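Local atomic coordinates of hydrazine synthase subunit beta (Candidatus Kuenenia stuttgartiensis, PDB entry 5C2V), a protein that serves as the beta-propeller beta subunit of hydrazine synthase, which condenses nitric oxide with ammonium to hydrazine, and may modulate transport of the hydroxylamine intermediate between active sites. Residues 2-7 with 30-35; 54-59 with 72-77; 184-189 with 231-236; 238-243 with 296-301. All coordinates share one frame; numbering follows the deposited sequence.

Contact 1: residues 2-7 with 30-35; sequences YIQGTH and SNQSGH
The backbone nitrogen of Y2 donates to the imidazole of H35, with Y2 N 3.1 Å from H35 NE2 and the hydrogen almost on the line between them (173°). The donor sits in the ring plane, so the bond meets the ring at its edge and holds the imidazole in a definite rotation; the other ring nitrogen, ND1, is paired with the backbone N of Q56. The carbonyl of Y2 rests over S33, its O 3.7 Å from S33 CA, and water 1 bridges it weakly to the carbonyl oxygen of Q32. I3 starts its side chain away from residues 30-35 and begins a type II beta turn closed by T6 N to I3 O at 2.9 Å. Within that turn Q4 lays its CB and CG against the Q32 amide, Q4 CG lying 3.8 Å from Q32 NE2. A bend at chi2 (-97°) then carries the Q4 amide off to bond the carbonyl of R70 of the gamma subunit, while Q32 NE2 turns to E58. The contact is thus a docking of the N-terminal arm on the loop between strands 26-31 and 36-41 of a beta-propeller blade, at the interface with the gamma subunit.

Contact 2: residues 54-59 with 72-77; sequences RVQPEA and CNAESD. With CA (calcium ion), chain Q.
Backbone hydrogen bonds run from A74 N to Q56 O (3.0 Å), from E58 N to C72 O (2.9 Å) and from C72 N to A59 O. P57 and N73 form an antiparallel non-hydrogen-bonded pair, where proline costs no bond; P57 CA lies 3.0 Å from C72 O in a CA-H...O contact. Where the strands end, a side chain takes over: S76 OG accepts V55 N at 2.8 Å, and E75 N reaches V55 O only weakly. Apolar contacts are modest. The CG1 branch of V55, anti to its own N (chi1 -169°), runs alongside E75, V55 CG1 lying 3.7 Å from E75 CB, and the methyl of A59 meets C72 CB. Among charged and polar groups, Q56 NE2 donates to E58 OE2 at 3.0 Å, from above the carboxylate plane, and W98 binds the second E58 oxygen. Beyond the turn, D77 clasps the calcium ion with both carboxylate oxygens, helped by four waters and D97. The contact lies at the open end of the hairpin of strands 57-62 and 68-73, where C72 packs on strand 99-104 of the next blade, while the calcium ion links the loop after strand 68-73 to the one before strand 99-104.

Contact 3: residues 184-189 with 231-236; sequences RVIHES and TIIETK. With BET (trimethyl glycine), chain R.
The guanidinium of R184 meets residues 233-236 mainly at its edge: the carbonyl oxygens of E234 and K236 and the CG2 methyl of I233 lie near its plane. R184 NH2 donates to K236 O at 2.5 Å, close to straight at 166°. NH1 is modelled very close to E234 O, a distance doubtful at this resolution; the two carbonyls probably limit the rotation of the group. A chain extended from CG to NE (chi2 -176°, chi3 -178°) carries it that far, sliding past I233, whose CG2 comes 3.4 Å from R184 NH1. The H187 ring has no contact with 231-236; a methyl of trimethyl glycine lies obliquely to it, and H187 CB lies 3.5 Å from the ligand's OXT. I186 and T231 reach for each other tip to tip, I186 CD1 being 4.1 Å from T231 CG2, and I186 CG1 and I233 CD1 make a looser apolar contact at 4.3 Å. The T231 hydroxyl is engaged by H208. S189 OG donates back to I186 O. Strands 184-186 and 231-234 run nearly antiparallel, their axes 10.0 Å apart; this is face packing between propeller blades, strand 179-186 closing one blade and strand 226-234 standing between 203-211 and 241-245 in the next.

Contact 4: residues 238-243 with 296-301; sequences GGKVAR and EELDYL. With BET (trimethyl glycine), chain R.
A242 and L298 form the close apolar core of this contact, in which the outermost strand of one beta-propeller blade, 241-245, lies against helix 295-301. L298 points at the strand and sets its CD1 methyl 3.7 Å from A242 CB, both residues being buried. The fit slackens towards K240, whose CD is 4.3 Å from the same methyl and whose amine leaves for the carbonyls of S293 and V290. On the polar side, buried R243 and partly exposed D299 make a salt bridge: R243 NH2 lies 3.1 Å from D299 OD1, with a nearly straight N-H...O angle of 167°. The oxygen sits in the guanidinium plane, but the nitrogen stands above the carboxylate, the two planes being 86° apart. A bend at chi3 (-75°) swings the guanidinium to trimethyl glycine, whose carboxylate it meets edge-on. R243 NH2 bonds OXT at 2.9 Å, and NH1 adds weak bonds to both ligand oxygens and also donates to H187 O. D299 probably positions this arginine in the ligand pocket, while E297 makes a salt bridge with R697 of the alpha subunit. Water 6 accepts from R243 N at 3.0 Å and donates to D299 OD1 at 2.6 Å.

In the fold
From the N terminus, contact 1 brings the arm before strand 15-20 back onto the end of strand 26-31, closing a loop of 22 residues. Contact 2 follows, joining the two ends of the first hairpin of the next blade across 12 intervening residues, and the two touch through Q32 with E58 and H35 with Q56. On the opposite side of the chain's centre, contact 3 spans 41 residues and joins two successive blades; contact 4 spans 52 and brings a helix from the insertion between strands 277-282 and 312-317 onto strand 241-245. These last two share that blade's sheet and the trimethyl glycine. All four run in series, none nested or crossing; the centres of contacts 1 and 3 are about 33 Å apart.

Contact 1: residues 2-7 with 30-35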
loop_
_atom_site.group_PDB
_atom_site.type_symbol
_atom_site.label_atom_id
_atom_site.label_comp_id
_atom_site.label_asym_id
_atom_site.label_seq_id
_atom_site.Cartn_x
_atom_site.Cartn_y
_atom_site.Cartn_z
ATOM N N TYR B 2 49.572 -36.137 25.609
ATOM C CA TYR B 2 49.575 -34.761 26.091
ATOM C C TYR B 2 48.563 -33.882 25.368
ATOM O O TYR B 2 48.354 -34.020 24.162
ATOM C CB TYR B 2 50.971 -34.154 25.945
ATOM C CG TYR B 2 52.024 -34.841 26.781
ATOM C CD1 TYR B 2 51.800 -35.114 28.123
ATOM C CD2 TYR B 2 53.234 -35.231 26.225
ATOM C CE1 TYR B 2 52.757 -35.745 28.890
ATOM C CE2 TYR B 2 54.196 -35.865 26.984
ATOM C CZ TYR B 2 53.952 -36.121 28.315
ATOM O OH TYR B 2 54.909 -36.752 29.075
ATOM N N ILE B 3 47.939 -32.978 26.115
ATOM C CA ILE B 3 47.088 -31.957 25.521
ATOM C C ILE B 3 47.968 -30.996 24.735
ATOM O O ILE B 3 49.035 -30.593 25.201
ATOM C CB ILE B 3 46.271 -31.195 26.586
ATOM C CG1 ILE B 3 45.208 -32.114 27.188
ATOM C CG2 ILE B 3 45.611 -29.960 25.987
ATOM C CD1 ILE B 3 44.268 -31.419 28.147
ATOM N N GLN B 4 47.512 -30.647 23.538
ATOM C CA GLN B 4 48.302 -29.878 22.586
ATOM C C GLN B 4 48.852 -28.571 23.172
ATOM O O GLN B 4 48.113 -27.780 23.757
ATOM C CB GLN B 4 47.456 -29.584 21.345
ATOM C CG GLN B 4 48.168 -28.726 20.335
ATOM C CD GLN B 4 47.808 -27.267 20.460
ATOM O OE1 GLN B 4 46.714 -26.918 20.909
ATOM N NE2 GLN B 4 48.755 -26.402 20.126
ATOM N N GLY B 5 50.156 -28.358 23.007
ATOM C CA GLY B 5 50.815 -27.159 23.496
ATOM C C GLY B 5 51.119 -27.186 24.983
ATOM O O GLY B 5 51.607 -26.204 25.544
ATOM N N THR B 6 50.831 -28.316 25.625
ATOM C CA THR B 6 51.003 -28.441 27.069
ATOM C C THR B 6 51.829 -29.665 27.457
ATOM O O THR B 6 52.017 -30.585 26.659
ATOM C CB THR B 6 49.648 -28.540 27.793
ATOM O OG1 THR B 6 49.087 -29.841 27.580
ATOM C CG2 THR B 6 48.680 -27.479 27.288
ATOM N N HIS B 7 52.327 -29.659 28.688
ATOM C CA HIS B 7 53.004 -30.820 29.254
ATOM C C HIS B 7 52.054 -31.660 30.109
ATOM O O HIS B 7 52.463 -32.654 30.709
ATOM C CB HIS B 7 54.221 -30.381 30.069
ATOM C CG HIS B 7 55.320 -29.798 29.236
ATOM N ND1 HIS B 7 55.927 -30.492 28.216
ATOM C CD2 HIS B 7 55.914 -28.580 29.268
ATOM C CE1 HIS B 7 56.850 -29.734 27.653
ATOM N NE2 HIS B 7 56.862 -28.566 28.276
ATOM N N SER B 30 42.744 -39.571 13.207
ATOM C CA SER B 30 43.979 -39.091 13.804
ATOM C C SER B 30 43.683 -38.577 15.203
ATOM O O SER B 30 42.916 -37.635 15.371
ATOM C CB SER B 30 44.611 -37.991 12.951
ATOM O OG SER B 30 44.931 -38.470 11.657
ATOM N N ASN B 31 44.288 -39.202 16.208
ATOM C CA ASN B 31 44.083 -38.780 17.585
ATOM C C ASN B 31 45.185 -37.823 18.009
ATOM O O ASN B 31 46.343 -38.214 18.145
ATOM C CB ASN B 31 44.036 -39.992 18.519
ATOM C CG ASN B 31 42.954 -40.983 18.133
ATOM O OD1 ASN B 31 41.875 -40.599 17.682
ATOM N ND2 ASN B 31 43.240 -42.268 18.309
ATOM N N GLN B 32 44.816 -36.565 18.224
ATOM C CA GLN B 32 45.793 -35.524 18.513
ATOM C C GLN B 32 46.418 -35.716 19.887
ATOM O O GLN B 32 47.630 -35.569 20.056
ATOM C CB GLN B 32 45.146 -34.141 18.420
ATOM C CG GLN B 32 46.141 -32.996 18.482
ATOM C CD GLN B 32 45.476 -31.652 18.689
ATOM O OE1 GLN B 32 44.538 -31.523 19.475
ATOM N NE2 GLN B 32 45.960 -30.638 17.979
ATOM N N SER B 33 45.587 -36.049 20.867
ATOM C CA SER B 33 46.053 -36.222 22.236
ATOM C C SER B 33 46.477 -37.663 22.505
ATOM O O SER B 33 47.016 -37.969 23.566
ATOM C CB SER B 33 44.964 -35.801 23.224
ATOM O OG SER B 33 44.560 -34.462 22.996
ATOM N N GLY B 34 46.229 -38.545 21.542
ATOM C CA GLY B 34 46.575 -39.947 21.692
ATOM C C GLY B 34 47.863 -40.327 20.989
ATOM O O GLY B 34 48.402 -41.410 21.218
ATOM N N HIS B 35 48.353 -39.428 20.137
ATOM C CA HIS B 35 49.573 -39.649 19.361
ATOM C C HIS B 35 49.506 -40.952 18.568
ATOM O O HIS B 35 50.504 -41.661 18.430
ATOM C CB HIS B 35 50.798 -39.648 20.279
ATOM C CG HIS B 35 50.854 -38.471 21.203
ATOM N ND1 HIS B 35 51.375 -37.252 20.824
ATOM C CD2 HIS B 35 50.452 -38.325 22.485
ATOM C CE1 HIS B 35 51.292 -36.407 21.835
ATOM N NE2 HIS B 35 50.736 -37.033 22.857
HETATM O O HOH W 1 48.664 -33.429 20.847
#

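Contact 2: residues 54-59 with 72-77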
loop_
_atom_site.group_PDB
_atom_site.type_symbol
_atom_site.label_atom_id
_atom_site.label_comp_id
_atom_site.label_asym_id
_atom_site.label_seq_id
_atom_site.Cartn_x
_atom_site.Cartn_y
_atom_site.Cartn_z
ATOM N N ARG B 54 53.924 -40.728 15.466
ATOM C CA ARG B 54 54.692 -39.718 16.184
ATOM C C ARG B 54 53.771 -38.720 16.885
ATOM O O ARG B 54 52.551 -38.880 16.890
ATOM C CB ARG B 54 55.640 -38.985 15.234
ATOM C CG ARG B 54 56.515 -39.900 14.393
ATOM C CD ARG B 54 57.189 -40.964 15.242
ATOM N NE ARG B 54 58.054 -41.829 14.444
ATOM C CZ ARG B 54 58.549 -42.986 14.870
ATOM N NH1 ARG B 54 58.263 -43.423 16.088
ATOM N NH2 ARG B 54 59.328 -43.707 14.076
ATOM N N VAL B 55 54.370 -37.695 17.482
ATOM C CA VAL B 55 53.648 -36.758 18.336
ATOM C C VAL B 55 52.620 -35.895 17.594
ATOM O O VAL B 55 52.937 -35.256 16.590
ATOM C CB VAL B 55 54.636 -35.824 19.069
ATOM C CG1 VAL B 55 53.926 -35.041 20.159
ATOM C CG2 VAL B 55 55.785 -36.630 19.657
ATOM N N GLN B 56 51.393 -35.893 18.113
ATOM C CA GLN B 56 50.324 -34.987 17.683
ATOM C C GLN B 56 49.932 -35.097 16.200
ATOM O O GLN B 56 50.103 -34.142 15.440
ATOM C CB GLN B 56 50.746 -33.544 17.993
ATOM C CG GLN B 56 49.633 -32.523 17.946
ATOM C CD GLN B 56 50.075 -31.170 18.442
ATOM O OE1 GLN B 56 50.876 -31.058 19.369
ATOM N NE2 GLN B 56 49.559 -30.132 17.819
ATOM N N PRO B 57 49.451 -36.277 15.765
ATOM C CA PRO B 57 48.951 -36.292 14.385
ATOM C C PRO B 57 47.709 -35.419 14.189
ATOM O O PRO B 57 46.723 -35.614 14.900
ATOM C CB PRO B 57 48.614 -37.768 14.164
ATOM C CG PRO B 57 48.253 -38.268 15.527
ATOM C CD PRO B 57 49.145 -37.525 16.487
ATOM N N GLU B 58 47.739 -34.470 13.256
ATOM C CA GLU B 58 46.513 -33.772 12.865
ATOM C C GLU B 58 45.850 -34.130 11.527
ATOM O O GLU B 58 44.770 -33.617 11.229
ATOM C CB GLU B 58 46.765 -32.271 12.946
ATOM C CG GLU B 58 46.991 -31.880 14.392
ATOM C CD GLU B 58 47.329 -30.430 14.595
ATOM O OE1 GLU B 58 47.569 -29.713 13.602
ATOM O OE2 GLU B 58 47.334 -30.011 15.770
ATOM N N ALA B 59 46.460 -35.000 10.729
ATOM C CA ALA B 59 45.897 -35.301 9.411
ATOM C C ALA B 59 46.358 -36.639 8.848
ATOM O O ALA B 59 47.405 -37.157 9.234
ATOM C CB ALA B 59 46.235 -34.182 8.431
ATOM N N CYS B 72 49.994 -37.094 9.234
ATOM C CA CYS B 72 50.752 -35.879 9.508
ATOM C C CYS B 72 50.982 -35.687 10.998
ATOM O O CYS B 72 50.047 -35.392 11.736
ATOM C CB CYS B 72 50.028 -34.655 8.946
ATOM S SG CYS B 72 50.306 -34.349 7.196
ATOM N N ASN B 73 52.232 -35.819 11.429
ATOM C CA ASN B 73 52.585 -35.547 12.814
ATOM C C ASN B 73 53.069 -34.110 12.937
ATOM O O ASN B 73 54.146 -33.752 12.447
ATOM C CB ASN B 73 53.652 -36.523 13.307
ATOM C CG ASN B 73 53.305 -37.968 13.000
ATOM O OD1 ASN B 73 52.468 -38.575 13.671
ATOM N ND2 ASN B 73 53.954 -38.531 11.987
ATOM N N ALA B 74 52.261 -33.297 13.610
ATOM C CA ALA B 74 52.451 -31.854 13.641
ATOM C C ALA B 74 53.597 -31.419 14.544
ATOM O O ALA B 74 54.450 -30.627 14.141
ATOM C CB ALA B 74 51.168 -31.184 14.077
ATOM N N GLU B 75 53.611 -31.937 15.767
ATOM C CA GLU B 75 54.629 -31.557 16.737
ATOM C C GLU B 75 55.982 -32.148 16.362
ATOM O O GLU B 75 57.023 -31.521 16.560
ATOM C CB GLU B 75 54.228 -32.002 18.144
ATOM C CG GLU B 75 55.218 -31.600 19.227
ATOM C CD GLU B 75 55.407 -30.096 19.317
ATOM O OE1 GLU B 75 54.687 -29.453 20.109
ATOM O OE2 GLU B 75 56.278 -29.557 18.602
ATOM N N SER B 76 55.956 -33.354 15.808
ATOM C CA SER B 76 57.180 -34.033 15.401
ATOM C C SER B 76 57.750 -33.436 14.121
ATOM O O SER B 76 58.850 -33.799 13.700
ATOM C CB SER B 76 56.923 -35.528 15.208
ATOM O OG SER B 76 56.415 -36.113 16.393
ATOM N N ASP B 77 56.992 -32.524 13.514
ATOM C CA ASP B 77 57.364 -31.921 12.238
ATOM C C ASP B 77 57.606 -33.000 11.184
ATOM O O ASP B 77 58.517 -32.880 10.365
ATOM C CB ASP B 77 58.613 -31.041 12.390
ATOM C CG ASP B 77 58.334 -29.730 13.113
ATOM O OD1 ASP B 77 58.190 -29.723 14.359
ATOM O OD2 ASP B 77 58.270 -28.694 12.423
HETATM CA CA CA Q . 57.294 -27.440 14.080
HETATM O O HOH W 2 56.852 -26.335 16.157
HETATM O O HOH W 3 59.119 -26.696 15.441
HETATM O O HOH W 4 56.180 -29.242 15.106
HETATM O O HOH W 5 55.153 -27.091 15.064
#

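Contact 3: residues 184-189 with 231-236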
loop_
_atom_site.group_PDB
_atom_site.type_symbol
_atom_site.label_atom_id
_atom_site.label_comp_id
_atom_site.label_asym_id
_atom_site.label_seq_id
_atom_site.Cartn_x
_atom_site.Cartn_y
_atom_site.Cartn_z
ATOM N N ARG B 184 44.782 -16.124 -5.513
ATOM C CA ARG B 184 43.500 -15.433 -5.394
ATOM C C ARG B 184 43.152 -15.109 -3.946
ATOM O O ARG B 184 43.058 -15.995 -3.101
ATOM C CB ARG B 184 42.385 -16.264 -6.027
ATOM C CG ARG B 184 42.482 -16.356 -7.539
ATOM C CD ARG B 184 41.303 -17.107 -8.128
ATOM N NE ARG B 184 41.416 -17.236 -9.577
ATOM C CZ ARG B 184 40.558 -17.912 -10.334
ATOM N NH1 ARG B 184 39.520 -18.523 -9.780
ATOM N NH2 ARG B 184 40.739 -17.977 -11.647
ATOM N N VAL B 185 42.945 -13.825 -3.677
ATOM C CA VAL B 185 42.710 -13.346 -2.322
ATOM C C VAL B 185 41.234 -13.374 -1.931
ATOM O O VAL B 185 40.379 -12.871 -2.660
ATOM C CB VAL B 185 43.243 -11.907 -2.153
ATOM C CG1 VAL B 185 42.743 -11.293 -0.859
ATOM C CG2 VAL B 185 44.764 -11.895 -2.210
ATOM N N ILE B 186 40.942 -13.964 -0.775
ATOM C CA ILE B 186 39.615 -13.849 -0.188
ATOM C C ILE B 186 39.638 -12.658 0.755
ATOM O O ILE B 186 40.303 -12.688 1.790
ATOM C CB ILE B 186 39.200 -15.117 0.585
ATOM C CG1 ILE B 186 39.211 -16.341 -0.330
ATOM C CG2 ILE B 186 37.826 -14.932 1.211
ATOM C CD1 ILE B 186 38.821 -17.627 0.370
ATOM N N HIS B 187 38.908 -11.608 0.397
ATOM C CA HIS B 187 38.977 -10.360 1.145
ATOM C C HIS B 187 38.220 -10.454 2.462
ATOM O O HIS B 187 37.143 -11.052 2.529
ATOM C CB HIS B 187 38.443 -9.201 0.301
ATOM C CG HIS B 187 39.425 -8.689 -0.705
ATOM N ND1 HIS B 187 39.878 -9.451 -1.760
ATOM C CD2 HIS B 187 40.052 -7.491 -0.811
ATOM C CE1 HIS B 187 40.736 -8.745 -2.476
ATOM N NE2 HIS B 187 40.859 -7.552 -1.920
ATOM N N GLU B 188 38.801 -9.859 3.502
ATOM C CA GLU B 188 38.227 -9.855 4.845
ATOM C C GLU B 188 37.964 -11.266 5.364
ATOM O O GLU B 188 36.853 -11.585 5.785
ATOM C CB GLU B 188 36.937 -9.032 4.868
ATOM C CG GLU B 188 37.149 -7.562 4.544
ATOM C CD GLU B 188 35.908 -6.726 4.782
ATOM O OE1 GLU B 188 34.854 -7.306 5.114
ATOM O OE2 GLU B 188 35.989 -5.487 4.638
ATOM N N SER B 189 38.990 -12.109 5.326
ATOM C CA SER B 189 38.865 -13.480 5.807
ATOM C C SER B 189 39.893 -13.804 6.885
ATOM O O SER B 189 40.954 -13.183 6.957
ATOM C CB SER B 189 39.010 -14.468 4.648
ATOM O OG SER B 189 40.323 -14.438 4.116
ATOM N N THR B 231 33.222 -19.855 1.091
ATOM C CA THR B 231 33.506 -19.166 -0.161
ATOM C C THR B 231 33.685 -20.137 -1.323
ATOM O O THR B 231 34.468 -21.084 -1.243
ATOM C CB THR B 231 34.763 -18.284 -0.041
ATOM O OG1 THR B 231 34.503 -17.203 0.865
ATOM C CG2 THR B 231 35.152 -17.710 -1.397
ATOM N N ILE B 232 32.943 -19.891 -2.398
ATOM C CA ILE B 232 33.050 -20.682 -3.615
ATOM C C ILE B 232 33.849 -19.927 -4.670
ATOM O O ILE B 232 33.472 -18.827 -5.077
ATOM C CB ILE B 232 31.663 -21.033 -4.185
ATOM C CG1 ILE B 232 30.764 -21.615 -3.091
ATOM C CG2 ILE B 232 31.795 -21.997 -5.354
ATOM C CD1 ILE B 232 31.296 -22.891 -2.481
ATOM N N ILE B 233 34.954 -20.519 -5.107
ATOM C CA ILE B 233 35.802 -19.903 -6.121
ATOM C C ILE B 233 35.740 -20.685 -7.430
ATOM O O ILE B 233 35.927 -21.902 -7.445
ATOM C CB ILE B 233 37.269 -19.812 -5.651
ATOM C CG1 ILE B 233 37.391 -18.865 -4.455
ATOM C CG2 ILE B 233 38.174 -19.354 -6.788
ATOM C CD1 ILE B 233 38.812 -18.687 -3.963
ATOM N N GLU B 234 35.474 -19.977 -8.524
ATOM C CA GLU B 234 35.416 -20.596 -9.841
ATOM C C GLU B 234 36.830 -20.793 -10.382
ATOM O O GLU B 234 37.590 -19.834 -10.533
ATOM C CB GLU B 234 34.577 -19.745 -10.794
ATOM C CG GLU B 234 33.105 -19.686 -10.414
ATOM C CD GLU B 234 32.305 -18.749 -11.295
ATOM O OE1 GLU B 234 32.896 -17.792 -11.839
ATOM O OE2 GLU B 234 31.083 -18.963 -11.435
ATOM N N THR B 235 37.172 -22.042 -10.680
ATOM C CA THR B 235 38.543 -22.412 -11.016
ATOM C C THR B 235 38.991 -21.932 -12.394
ATOM O O THR B 235 40.174 -22.014 -12.729
ATOM C CB THR B 235 38.731 -23.935 -10.947
ATOM O OG1 THR B 235 37.993 -24.558 -12.005
ATOM C CG2 THR B 235 38.245 -24.466 -9.609
ATOM N N LYS B 236 38.052 -21.431 -13.192
ATOM C CA LYS B 236 38.384 -20.893 -14.507
ATOM C C LYS B 236 39.180 -19.599 -14.349
ATOM O O LYS B 236 39.117 -18.957 -13.302
ATOM C CB LYS B 236 37.118 -20.643 -15.332
ATOM C CG LYS B 236 36.186 -19.566 -14.778
ATOM C CD LYS B 236 34.959 -19.393 -15.670
ATOM C CE LYS B 236 34.018 -18.318 -15.145
ATOM N NZ LYS B 236 32.824 -18.149 -16.025
HETATM N N BET R . 36.766 -4.281 -0.236
HETATM C CA BET R . 36.812 -5.403 0.795
HETATM C C BET R . 35.611 -6.458 0.515
HETATM O O BET R . 34.721 -6.455 1.402
HETATM O OXT BET R . 35.734 -7.130 -0.536
HETATM C C1 BET R . 37.407 -3.031 0.328
HETATM C C2 BET R . 35.325 -3.937 -0.619
HETATM C C3 BET R . 37.577 -4.659 -1.464
#

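Contact 4: residues 238-243 with 296-301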
loop_
_atom_site.group_PDB
_atom_site.type_symbol
_atom_site.label_atom_id
_atom_site.label_comp_id
_atom_site.label_asym_id
_atom_site.label_seq_id
_atom_site.Cartn_x
_atom_site.Cartn_y
_atom_site.Cartn_z
ATOM N N GLY B 238 40.052 -15.922 -14.237
ATOM C CA GLY B 238 39.237 -14.744 -13.997
ATOM C C GLY B 238 37.899 -15.079 -13.364
ATOM O O GLY B 238 36.978 -14.264 -13.375
ATOM N N GLY B 239 37.796 -16.280 -12.803
ATOM C CA GLY B 239 36.559 -16.744 -12.200
ATOM C C GLY B 239 36.141 -15.948 -10.978
ATOM O O GLY B 239 36.955 -15.256 -10.366
ATOM N N LYS B 240 34.865 -16.051 -10.620
ATOM C CA LYS B 240 34.324 -15.310 -9.488
ATOM C C LYS B 240 34.812 -15.859 -8.154
ATOM O O LYS B 240 35.055 -17.057 -8.014
ATOM C CB LYS B 240 32.792 -15.336 -9.507
ATOM C CG LYS B 240 32.153 -14.837 -10.789
ATOM C CD LYS B 240 30.650 -15.081 -10.760
ATOM C CE LYS B 240 29.994 -14.693 -12.073
ATOM N NZ LYS B 240 28.534 -14.992 -12.063
ATOM N N VAL B 241 34.950 -14.970 -7.177
ATOM C CA VAL B 241 35.170 -15.373 -5.798
ATOM C C VAL B 241 33.937 -14.987 -4.996
ATOM O O VAL B 241 33.681 -13.804 -4.769
ATOM C CB VAL B 241 36.423 -14.712 -5.194
ATOM C CG1 VAL B 241 36.604 -15.137 -3.745
ATOM C CG2 VAL B 241 37.655 -15.061 -6.016
ATOM N N ALA B 242 33.171 -15.983 -4.566
ATOM C CA ALA B 242 31.888 -15.712 -3.930
ATOM C C ALA B 242 31.917 -16.031 -2.445
ATOM O O ALA B 242 31.961 -17.193 -2.051
ATOM C CB ALA B 242 30.784 -16.502 -4.617
ATOM N N ARG B 243 31.867 -14.988 -1.625
ATOM C CA ARG B 243 31.821 -15.153 -0.180
ATOM C C ARG B 243 30.369 -15.237 0.271
ATOM O O ARG B 243 29.601 -14.292 0.094
ATOM C CB ARG B 243 32.542 -13.997 0.515
ATOM C CG ARG B 243 34.008 -13.863 0.123
ATOM C CD ARG B 243 34.574 -12.506 0.513
ATOM N NE ARG B 243 34.105 -11.443 -0.372
ATOM C CZ ARG B 243 34.300 -10.146 -0.152
ATOM N NH1 ARG B 243 34.954 -9.744 0.930
ATOM N NH2 ARG B 243 33.839 -9.249 -1.014
ATOM N N GLU B 296 29.348 -8.040 -7.794
ATOM C CA GLU B 296 28.772 -7.009 -6.939
ATOM C C GLU B 296 27.620 -7.560 -6.108
ATOM O O GLU B 296 27.572 -7.378 -4.887
ATOM C CB GLU B 296 28.288 -5.828 -7.783
ATOM C CG GLU B 296 28.817 -4.475 -7.339
ATOM C CD GLU B 296 28.165 -3.325 -8.084
ATOM O OE1 GLU B 296 27.209 -3.575 -8.850
ATOM O OE2 GLU B 296 28.606 -2.171 -7.903
ATOM N N GLU B 297 26.698 -8.242 -6.780
ATOM C CA GLU B 297 25.520 -8.799 -6.125
ATOM C C GLU B 297 25.902 -9.837 -5.076
ATOM O O GLU B 297 25.296 -9.893 -4.012
ATOM C CB GLU B 297 24.573 -9.418 -7.158
ATOM C CG GLU B 297 23.379 -10.163 -6.565
ATOM C CD GLU B 297 22.353 -9.243 -5.917
ATOM O OE1 GLU B 297 22.513 -8.006 -5.991
ATOM O OE2 GLU B 297 21.380 -9.764 -5.334
ATOM N N LEU B 298 26.909 -10.651 -5.377
ATOM C CA LEU B 298 27.392 -11.646 -4.425
ATOM C C LEU B 298 28.047 -10.978 -3.220
ATOM O O LEU B 298 27.840 -11.394 -2.075
ATOM C CB LEU B 298 28.377 -12.603 -5.099
ATOM C CG LEU B 298 27.783 -13.592 -6.105
ATOM C CD1 LEU B 298 28.884 -14.308 -6.869
ATOM C CD2 LEU B 298 26.878 -14.592 -5.401
ATOM N N ASP B 299 28.832 -9.939 -3.488
ATOM C CA ASP B 299 29.492 -9.185 -2.427
ATOM C C ASP B 299 28.472 -8.528 -1.505
ATOM O O ASP B 299 28.698 -8.415 -0.301
ATOM C CB ASP B 299 30.430 -8.129 -3.016
ATOM C CG ASP B 299 31.668 -8.736 -3.647
ATOM O OD1 ASP B 299 31.954 -9.922 -3.380
ATOM O OD2 ASP B 299 32.358 -8.025 -4.409
ATOM N N TYR B 300 27.350 -8.094 -2.071
ATOM C CA TYR B 300 26.268 -7.549 -1.259
ATOM C C TYR B 300 25.550 -8.667 -0.504
ATOM O O TYR B 300 25.084 -8.473 0.619
ATOM C CB TYR B 300 25.272 -6.772 -2.125
ATOM C CG TYR B 300 24.068 -6.256 -1.360
ATOM C CD1 TYR B 300 22.899 -7.004 -1.278
ATOM C CD2 TYR B 300 24.105 -5.026 -0.717
ATOM C CE1 TYR B 300 21.803 -6.542 -0.577
ATOM C CE2 TYR B 300 23.010 -4.554 -0.014
ATOM C CZ TYR B 300 21.863 -5.317 0.052
ATOM O OH TYR B 300 20.771 -4.854 0.748
ATOM N N LEU B 301 25.468 -9.836 -1.129
ATOM C CA LEU B 301 24.730 -10.965 -0.573
ATOM C C LEU B 301 25.499 -11.670 0.538
ATOM O O LEU B 301 24.928 -12.472 1.279
ATOM C CB LEU B 301 24.381 -11.971 -1.672
ATOM C CG LEU B 301 23.154 -11.661 -2.531
ATOM C CD1 LEU B 301 22.985 -12.709 -3.622
ATOM C CD2 LEU B 301 21.902 -11.568 -1.673
HETATM N N BET R . 36.766 -4.281 -0.236
HETATM C CA BET R . 36.812 -5.403 0.795
HETATM C C BET R . 35.611 -6.458 0.515
HETATM O O BET R . 34.721 -6.455 1.402
HETATM O OXT BET R . 35.734 -7.130 -0.536
HETATM C C1 BET R . 37.407 -3.031 0.328
HETATM C C2 BET R . 35.325 -3.937 -0.619
HETATM C C3 BET R . 37.577 -4.659 -1.464
HETATM O O HOH W 6 31.237 -12.121 -2.303
#